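Local coordinates for GTP-binding nuclear protein GSP1 (Encephalitozoon cuniculi, PDB 4DJT) that binds guanine nucleotides as a Ran-family small GTPase and probably acts in nuclear protein import and RNA export, at residues A[89-94]-A[121-126]. Sequence-based numbering, arbitrary orientation.
Sequences ILFFDV and VVCANK. Unlike the reference sequence in segment 89-94: Leu-90 (reference Phe). With GDP (guanosine-5'-diphosphate), chain C.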
# COMPACT_ATOMS: atom_id res chain seq x y z
N ILE A 89 -1.07 3.01 -1.70
CA ILE A 89 0.34 2.80 -1.54
C ILE A 89 0.75 1.96 -2.72
O ILE A 89 0.23 0.87 -2.93
CB ILE A 89 0.74 2.09 -0.20
CG1 ILE A 89 0.20 2.86 0.99
CG2 ILE A 89 2.26 1.96 -0.09
CD1 ILE A 89 0.37 2.17 2.34
N LEU A 90 1.62 2.52 -3.56
CA LEU A 90 1.98 1.91 -4.84
C LEU A 90 3.42 1.46 -4.77
O LEU A 90 4.31 2.25 -4.47
CB LEU A 90 1.76 2.94 -5.98
CG LEU A 90 2.27 2.55 -7.37
CD1 LEU A 90 1.59 1.29 -7.89
CD2 LEU A 90 2.07 3.72 -8.33
N PHE A 91 3.64 0.15 -4.95
CA PHE A 91 4.96 -0.43 -4.76
C PHE A 91 5.58 -0.78 -6.09
O PHE A 91 4.88 -1.17 -7.03
CB PHE A 91 4.85 -1.74 -4.00
CG PHE A 91 4.30 -1.61 -2.62
CD1 PHE A 91 5.12 -1.67 -1.53
CD2 PHE A 91 2.94 -1.49 -2.42
CE1 PHE A 91 4.60 -1.54 -0.23
CE2 PHE A 91 2.41 -1.37 -1.15
CZ PHE A 91 3.25 -1.40 -0.05
N PHE A 92 6.90 -0.73 -6.13
CA PHE A 92 7.64 -1.47 -7.12
C PHE A 92 8.81 -2.20 -6.47
O PHE A 92 9.13 -1.97 -5.32
CB PHE A 92 8.10 -0.55 -8.28
CG PHE A 92 9.17 0.43 -7.89
CD1 PHE A 92 8.85 1.58 -7.17
CD2 PHE A 92 10.49 0.23 -8.27
CE1 PHE A 92 9.82 2.48 -6.80
CE2 PHE A 92 11.47 1.15 -7.91
CZ PHE A 92 11.14 2.26 -7.16
N ASP A 93 9.41 -3.09 -7.24
CA ASP A 93 10.56 -3.87 -6.84
C ASP A 93 11.77 -3.20 -7.49
O ASP A 93 11.86 -3.11 -8.73
CB ASP A 93 10.35 -5.27 -7.40
CG ASP A 93 11.50 -6.23 -7.11
OD1 ASP A 93 12.62 -5.80 -6.77
OD2 ASP A 93 11.25 -7.45 -7.27
N VAL A 94 12.69 -2.71 -6.66
CA VAL A 94 13.85 -1.95 -7.14
C VAL A 94 14.78 -2.81 -7.99
O VAL A 94 15.70 -2.28 -8.64
CB VAL A 94 14.69 -1.35 -5.99
CG1 VAL A 94 13.89 -0.32 -5.23
CG2 VAL A 94 15.23 -2.43 -5.07
N VAL A 121 1.18 7.16 -2.37
CA VAL A 121 2.52 7.11 -1.81
C VAL A 121 3.23 6.05 -2.58
O VAL A 121 2.66 4.97 -2.80
CB VAL A 121 2.48 6.76 -0.32
CG1 VAL A 121 3.86 6.42 0.20
CG2 VAL A 121 1.86 7.92 0.49
N VAL A 122 4.44 6.36 -3.03
CA VAL A 122 5.22 5.40 -3.82
C VAL A 122 6.29 4.80 -2.94
O VAL A 122 7.02 5.53 -2.29
CB VAL A 122 5.85 6.05 -5.08
CG1 VAL A 122 6.78 5.06 -5.79
CG2 VAL A 122 4.75 6.51 -6.03
N CYS A 123 6.36 3.46 -2.93
CA CYS A 123 7.37 2.72 -2.18
C CYS A 123 8.27 1.89 -3.07
O CYS A 123 7.81 1.01 -3.78
CB CYS A 123 6.73 1.77 -1.15
SG CYS A 123 5.79 2.64 0.12
N ALA A 124 9.55 2.20 -3.00
CA ALA A 124 10.61 1.39 -3.55
C ALA A 124 10.87 0.24 -2.59
O ALA A 124 11.52 0.43 -1.55
CB ALA A 124 11.87 2.25 -3.70
N ASN A 125 10.43 -0.96 -2.95
CA ASN A 125 10.57 -2.11 -2.06
C ASN A 125 11.75 -3.03 -2.43
O ASN A 125 12.23 -3.02 -3.58
CB ASN A 125 9.25 -2.90 -2.02
CG ASN A 125 9.26 -3.99 -0.96
OD1 ASN A 125 9.73 -3.76 0.16
ND2 ASN A 125 8.66 -5.18 -1.28
N LYS A 126 12.19 -3.80 -1.44
CA LYS A 126 13.26 -4.80 -1.61
C LYS A 126 14.61 -4.12 -1.67
O LYS A 126 15.56 -4.66 -2.27
CB LYS A 126 13.05 -5.67 -2.85
CG LYS A 126 11.71 -6.37 -2.89
CD LYS A 126 11.71 -7.52 -3.85
CE LYS A 126 10.33 -8.10 -4.08
NZ LYS A 126 10.29 -9.11 -5.18
PB GDP C . 2.97 -9.25 -4.12
O1B GDP C . 1.90 -9.38 -3.02
O2B GDP C . 3.26 -7.82 -4.55
O3B GDP C . 2.74 -10.24 -5.26
O3A GDP C . 4.38 -9.77 -3.54
PA GDP C . 4.65 -10.77 -2.33
O1A GDP C . 4.50 -10.10 -0.98
O2A GDP C . 3.90 -12.04 -2.60
O5' GDP C . 6.21 -11.07 -2.43
C5' GDP C . 6.73 -11.56 -3.68
C4' GDP C . 8.09 -12.17 -3.41
O4' GDP C . 8.99 -11.14 -3.05
C3' GDP C . 8.07 -13.12 -2.23
O3' GDP C . 9.00 -14.15 -2.49
C2' GDP C . 8.58 -12.33 -1.07
O2' GDP C . 9.28 -13.10 -0.07
C1' GDP C . 9.51 -11.36 -1.77
N9 GDP C . 9.57 -10.09 -1.07
C8 GDP C . 8.56 -9.24 -0.74
N7 GDP C . 9.07 -8.17 -0.07
C5 GDP C . 10.39 -8.30 -0.04
C6 GDP C . 11.52 -7.52 0.50
O6 GDP C . 11.36 -6.41 1.08
N1 GDP C . 12.76 -8.04 0.33
C2 GDP C . 12.97 -9.23 -0.30
N2 GDP C . 14.21 -9.69 -0.44
N3 GDP C . 11.98 -9.99 -0.80
C4 GDP C . 10.71 -9.56 -0.69
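Cys-123 faces both Ile-89 and Phe-91 of the neighbouring strand on one face of the sheet, its SG 3.6 Å from Ile-89 CG2 and 4.8 Å from the centroid of the Phe-91 ring, an oblique sulfur-aromatic contact. Pro-165 of helix 164-174 covers this sulfur side. On the opposite face the Phe-92 ring lies across the neighbouring strand: with chi1 at 70°, CG sits between the backbone N and carbonyl carbon, and CZ reaches Ala-124 CB at 3.5 Å, while Val-122 CG1 meets the ring edge. Val-94 CG1 packs on Ala-124 CB from further along the chain.

Strands 87-93 and 120-125 are parallel neighbours in the central sheet of the Ras-like G domain. Their ladder begins with Leu-90 N to Val-121 O (2.8 Å); its last bond runs from Val-94 N, one residue beyond strand 87-93, to Asn-125 O (3.1 Å).

There the chemistry turns polar. The extended Lys-126 side chain passes over the guanine, CG 3.6 Å from GDP C6, and carries NZ to Asp-93 OD2 at 2.8 Å, a salt bridge entering from above the carboxylate plane. NZ also bonds Gly-21 O and, weakly, the ribose O4', while Asp-93 OD1 takes Thr-95 OG1. Asn-125, tied to Val-22 O and Ala-156 N, begins the NKxD guanine-recognition motif. The buried carboxylate thus probably offsets the ammonium charge and, with Gly-21 O, helps keep the lysine chain stretched along the face of the base.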